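Local coordinates for protein transcription factor inhibitor I-kappa-B-beta (PDB 1OY3) that inhibits the transcription factor NF-kappa-B by binding it through ankyrin repeats and holding it in the cytoplasm, at residues 47-52 against 69-74; 77-82 against 153-158. One frame throughout, in Å; residues are numbered along the deposited sequence.

Contact 1 (47-52 against 69-74); sequences TALHLA and AGVLVA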
loop_
_atom_site.group_PDB
_atom_site.type_symbol
_atom_site.label_atom_id
_atom_site.label_comp_id
_atom_site.label_asym_id
_atom_site.label_seq_id
_atom_site.Cartn_x
_atom_site.Cartn_y
_atom_site.Cartn_z
ATOM N N THR C 47 -8.483 14.094 5.290
ATOM C CA THR C 47 -8.721 15.523 5.465
ATOM C C THR C 47 -9.623 15.891 4.291
ATOM O O THR C 47 -9.987 15.025 3.489
ATOM C CB THR C 47 -7.414 16.324 5.362
ATOM O OG1 THR C 47 -6.822 16.101 4.074
ATOM C CG2 THR C 47 -6.438 15.890 6.455
ATOM N N ALA C 48 -9.992 17.160 4.178
ATOM C CA ALA C 48 -10.832 17.589 3.066
ATOM C C ALA C 48 -10.052 17.431 1.759
ATOM O O ALA C 48 -10.625 17.105 0.714
ATOM C CB ALA C 48 -11.242 19.040 3.255
ATOM N N LEU C 49 -8.741 17.664 1.825
ATOM C CA LEU C 49 -7.874 17.556 0.647
ATOM C C LEU C 49 -7.937 16.124 0.131
ATOM O O LEU C 49 -8.133 15.897 -1.049
ATOM C CB LEU C 49 -6.416 17.889 1.007
ATOM C CG LEU C 49 -5.555 18.705 0.036
ATOM C CD1 LEU C 49 -4.095 18.239 0.113
ATOM C CD2 LEU C 49 -6.083 18.569 -1.365
ATOM N N HIS C 50 -7.754 15.165 1.035
ATOM C CA HIS C 50 -7.790 13.744 0.688
ATOM C C HIS C 50 -9.079 13.421 -0.055
ATOM O O HIS C 50 -9.079 12.726 -1.073
ATOM C CB HIS C 50 -7.745 12.870 1.944
ATOM C CG HIS C 50 -6.407 12.804 2.611
ATOM N ND1 HIS C 50 -6.232 13.089 3.950
ATOM C CD2 HIS C 50 -5.199 12.405 2.151
ATOM C CE1 HIS C 50 -4.975 12.865 4.287
ATOM N NE2 HIS C 50 -4.325 12.449 3.212
ATOM N N LEU C 51 -10.188 13.912 0.478
ATOM C CA LEU C 51 -11.478 13.662 -0.144
ATOM C C LEU C 51 -11.533 14.236 -1.554
ATOM O O LEU C 51 -11.999 13.578 -2.474
ATOM C CB LEU C 51 -12.595 14.266 0.717
ATOM C CG LEU C 51 -12.737 13.562 2.068
ATOM C CD1 LEU C 51 -13.752 14.291 2.953
ATOM C CD2 LEU C 51 -13.144 12.118 1.830
ATOM N N ALA C 52 -11.050 15.463 -1.712
ATOM C CA ALA C 52 -11.057 16.140 -2.999
ATOM C C ALA C 52 -10.199 15.361 -4.001
ATOM O O ALA C 52 -10.565 15.227 -5.176
ATOM C CB ALA C 52 -10.522 17.571 -2.836
ATOM N N ALA C 69 -4.128 24.023 2.944
ATOM C CA ALA C 69 -4.309 22.658 3.425
ATOM C C ALA C 69 -2.969 21.906 3.376
ATOM O O ALA C 69 -2.208 22.040 2.410
ATOM C CB ALA C 69 -5.352 21.943 2.563
ATOM N N GLY C 70 -2.686 21.141 4.428
ATOM C CA GLY C 70 -1.458 20.361 4.508
ATOM C C GLY C 70 -1.403 19.291 3.431
ATOM O O GLY C 70 -2.335 18.514 3.259
ATOM N N VAL C 71 -0.294 19.236 2.710
ATOM C CA VAL C 71 -0.165 18.286 1.620
ATOM C C VAL C 71 0.563 16.988 1.994
ATOM O O VAL C 71 0.647 16.061 1.191
ATOM C CB VAL C 71 0.533 18.971 0.420
ATOM C CG1 VAL C 71 2.038 19.034 0.642
ATOM C CG2 VAL C 71 0.194 18.258 -0.846
ATOM N N LEU C 72 1.085 16.921 3.210
ATOM C CA LEU C 72 1.796 15.729 3.664
ATOM C C LEU C 72 0.969 14.905 4.634
ATOM O O LEU C 72 1.342 13.785 4.968
ATOM C CB LEU C 72 3.127 16.108 4.328
ATOM C CG LEU C 72 4.178 16.749 3.421
ATOM C CD1 LEU C 72 5.477 16.909 4.189
ATOM C CD2 LEU C 72 4.412 15.879 2.197
ATOM N N VAL C 73 -0.147 15.454 5.093
ATOM C CA VAL C 73 -0.996 14.729 6.029
ATOM C C VAL C 73 -1.334 13.388 5.398
ATOM O O VAL C 73 -1.557 13.305 4.196
ATOM C CB VAL C 73 -2.302 15.513 6.335
ATOM C CG1 VAL C 73 -3.160 14.737 7.331
ATOM C CG2 VAL C 73 -1.955 16.899 6.899
ATOM N N ALA C 74 -1.350 12.335 6.205
ATOM C CA ALA C 74 -1.650 11.002 5.702
ATOM C C ALA C 74 -2.896 10.412 6.346
ATOM O O ALA C 74 -3.131 10.590 7.536
ATOM C CB ALA C 74 -0.470 10.081 5.959
HETATM O O HOH W 1 -4.177 16.335 3.229
#
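The Thr-Ala-Leu-His opening of the first helix in the second ankyrin repeat, here Thr47 to His50, faces the loop that leaves the repeat's second helix; Leu49 meets the start of residues 69-74, Thr47 and His50 their end. Thr47 is the N-cap residue of helix 48-55 and forms a capping box with His50. The box is reciprocal: Thr47 N donates to His50 ND1 at 2.8 Å with an angle of 156°, in the ring plane, while His50 N gives a weak, longer bond of 3.3 Å to Thr47 OG1. With ND1 used as an acceptor, the other ring nitrogen serves as donor, and NE2 reaches Val73 O at 3.1 Å, at the ring edge. This bond is weak and bent (128°), and NE2 shares its proton with the backbone oxygen of His79 in the next repeat, also weakly; the sharing probably explains the bend. Histidine suits the place because one ring nitrogen holds the helix start and the other spans to the loop.

Thr47 divides its branches by polarity. With chi1 at 59°, OG1 turns to the first turn of the helix and CG2 lies beside the backbone N, meeting Val73 CG1 at 3.6 Å. A water 2.8 Å from Thr47 OG1 donates to Gly70 O, joining the cap to the loop. Leu49 fills the apolar end: its CG packs on Ala69 CB at 4.1 Å, and its CD1 passes Gly70 O at 3.6 Å and lies 4.4 Å from Val71 CG2. Small Ala69 lets the loop come close to this leucine, whose side chain also touches Val61 of helix 58-66. Such a capping box, with its histidine bridging to the following loop, is characteristic of the TPLH-like motif of ankyrin repeats.

Contact 2 (77-82 against 153-158); sequences GGHTAL and AENYDG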
loop_
_atom_site.group_PDB
_atom_site.type_symbol
_atom_site.label_atom_id
_atom_site.label_comp_id
_atom_site.label_asym_id
_atom_site.label_seq_id
_atom_site.Cartn_x
_atom_site.Cartn_y
_atom_site.Cartn_z
ATOM N N GLY C 77 -4.094 4.657 5.625
ATOM C CA GLY C 77 -3.087 3.828 4.975
ATOM C C GLY C 77 -1.751 4.524 4.756
ATOM O O GLY C 77 -0.858 3.982 4.091
ATOM N N GLY C 78 -1.614 5.721 5.322
ATOM C CA GLY C 78 -0.398 6.496 5.180
ATOM C C GLY C 78 -0.363 7.221 3.842
ATOM O O GLY C 78 0.703 7.656 3.385
ATOM N N HIS C 79 -1.526 7.350 3.203
ATOM C CA HIS C 79 -1.604 8.017 1.909
ATOM C C HIS C 79 -1.760 9.526 2.002
ATOM O O HIS C 79 -2.641 10.021 2.704
ATOM C CB HIS C 79 -2.787 7.482 1.100
ATOM C CG HIS C 79 -2.765 6.001 0.895
ATOM N ND1 HIS C 79 -1.872 5.381 0.052
ATOM C CD2 HIS C 79 -3.532 5.016 1.423
ATOM C CE1 HIS C 79 -2.089 4.077 0.065
ATOM N NE2 HIS C 79 -3.091 3.831 0.890
ATOM N N THR C 80 -0.901 10.261 1.302
ATOM C CA THR C 80 -1.021 11.718 1.255
ATOM C C THR C 80 -2.057 11.938 0.168
ATOM O O THR C 80 -2.496 10.970 -0.475
ATOM C CB THR C 80 0.260 12.396 0.768
ATOM O OG1 THR C 80 0.605 11.860 -0.516
ATOM C CG2 THR C 80 1.407 12.166 1.741
ATOM N N ALA C 81 -2.438 13.196 -0.049
ATOM C CA ALA C 81 -3.398 13.532 -1.097
ATOM C C ALA C 81 -2.816 13.110 -2.450
ATOM O O ALA C 81 -3.538 12.618 -3.318
ATOM C CB ALA C 81 -3.686 15.040 -1.105
ATOM N N LEU C 82 -1.507 13.302 -2.624
ATOM C CA LEU C 82 -0.852 12.920 -3.877
ATOM C C LEU C 82 -0.917 11.413 -4.075
ATOM O O LEU C 82 -1.069 10.949 -5.193
ATOM C CB LEU C 82 0.625 13.369 -3.917
ATOM C CG LEU C 82 1.372 12.999 -5.216
ATOM C CD1 LEU C 82 0.623 13.587 -6.404
ATOM C CD2 LEU C 82 2.833 13.508 -5.197
ATOM N N ALA C 153 7.146 11.074 -0.248
ATOM C CA ALA C 153 6.358 10.718 0.926
ATOM C C ALA C 153 6.035 9.227 0.781
ATOM O O ALA C 153 5.676 8.767 -0.301
ATOM C CB ALA C 153 5.063 11.543 0.975
ATOM N N GLU C 154 6.174 8.459 1.851
ATOM C CA GLU C 154 5.871 7.047 1.727
ATOM C C GLU C 154 4.688 6.637 2.581
ATOM O O GLU C 154 4.556 7.070 3.721
ATOM C CB GLU C 154 7.100 6.179 2.067
ATOM C CG GLU C 154 7.531 6.188 3.516
ATOM C CD GLU C 154 8.476 5.036 3.856
ATOM O OE1 GLU C 154 9.146 5.106 4.911
ATOM O OE2 GLU C 154 8.545 4.057 3.080
ATOM N N ASN C 155 3.816 5.807 2.020
ATOM C CA ASN C 155 2.667 5.348 2.777
ATOM C C ASN C 155 3.110 4.177 3.628
ATOM O O ASN C 155 4.297 3.817 3.638
ATOM C CB ASN C 155 1.518 4.931 1.852
ATOM C CG ASN C 155 1.924 3.865 0.855
ATOM O OD1 ASN C 155 2.735 2.991 1.160
ATOM N ND2 ASN C 155 1.337 3.920 -0.347
ATOM N N TYR C 156 2.151 3.572 4.322
ATOM C CA TYR C 156 2.430 2.444 5.203
ATOM C C TYR C 156 2.728 1.147 4.442
ATOM O O TYR C 156 3.105 0.144 5.039
ATOM C CB TYR C 156 1.264 2.282 6.195
ATOM C CG TYR C 156 1.035 3.540 7.029
ATOM C CD1 TYR C 156 -0.215 3.826 7.588
ATOM C CD2 TYR C 156 2.073 4.441 7.259
ATOM C CE1 TYR C 156 -0.419 4.982 8.353
ATOM C CE2 TYR C 156 1.882 5.594 8.019
ATOM C CZ TYR C 156 0.635 5.860 8.562
ATOM O OH TYR C 156 0.450 7.013 9.300
ATOM N N ASP C 157 2.570 1.179 3.125
ATOM C CA ASP C 157 2.873 0.019 2.293
ATOM C C ASP C 157 4.312 0.188 1.799
ATOM O O ASP C 157 4.801 -0.604 0.998
ATOM C CB ASP C 157 1.953 -0.049 1.067
ATOM C CG ASP C 157 0.491 -0.137 1.429
ATOM O OD1 ASP C 157 0.147 -0.987 2.273
ATOM O OD2 ASP C 157 -0.317 0.634 0.861
ATOM N N GLY C 158 4.973 1.241 2.271
ATOM C CA GLY C 158 6.339 1.515 1.853
ATOM C C GLY C 158 6.387 2.083 0.440
ATOM O O GLY C 158 7.434 2.082 -0.201
HETATM O O HOH W 2 2.801 9.357 3.658
#
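The ring of Tyr156 lies flat on Gly78, whose CA sits 3.4 Å from the ring centroid and 7° off the normal, a CH-pi contact over one face; Gly78 N lies over the same face, near CD1 and CE1. Two flat groups also meet in His79 and Asn155: side chains running the same way, ring and amide planes 80° apart, with Asn155 ND2 3.5 Å from His79 CE1. One face of the imidazole has Gly77 O above its rim. These groups join the loops ahead of the first helices of ankyrin repeats three and four, whose touching parts run nearly antiparallel.

Glycine suits position 78 twice over: its positive phi is easy for that residue, and its bare CA lets the phenol ring settle on the backbone. The ring is brought there with CG of Tyr156 beside its own backbone N (chi1 -58°), and that same N donates to Gly77 O at 3.0 Å in a fairly straight bond. The carbonyl oxygen of Gly78 receives a CA-H...O contact from Asn155 CA at 3.1 Å, and a water donates to both Gly78 O and Glu154 O.

Asn155 begins a type I turn ending at Gly158, another glycine with positive phi. Its OD1 accepts from Asp157 N at 2.7 Å, an Asx turn with the donor above the carbonyl plane, and also from His159 N, which helps hold the amide beside His79. Tyr156 O is hydrogen-bonded to the chain of another protein in the assembly, so the turn takes part in that interface. Nearer the helix start, Thr80 OG1 is bonded to His83 ND1, and its methyl CG2 packs on Ala153 CB, 3.8 Å away.

Contact 1 closes before contact 2 opens along the chain, and their centres stand about 12 Å apart. The first lies largely within ankyrin repeat two; the second joins the loop up to the N-cap of helix 81-85 in repeat three to the loop leading into helix 161-167 of repeat four, across the unmodelled residues 109-143. The start of helix 81-85 and its cap link them: Leu49 CD1 of contact 1 packs 3.4 Å from Ala81 CB, and Leu72 O comes 3.6 Å from Thr80 CG2 in contact 2. Successive repeats thus stack without a break through this region, and the long insertion leaves the loops of the third and fourth in direct contact.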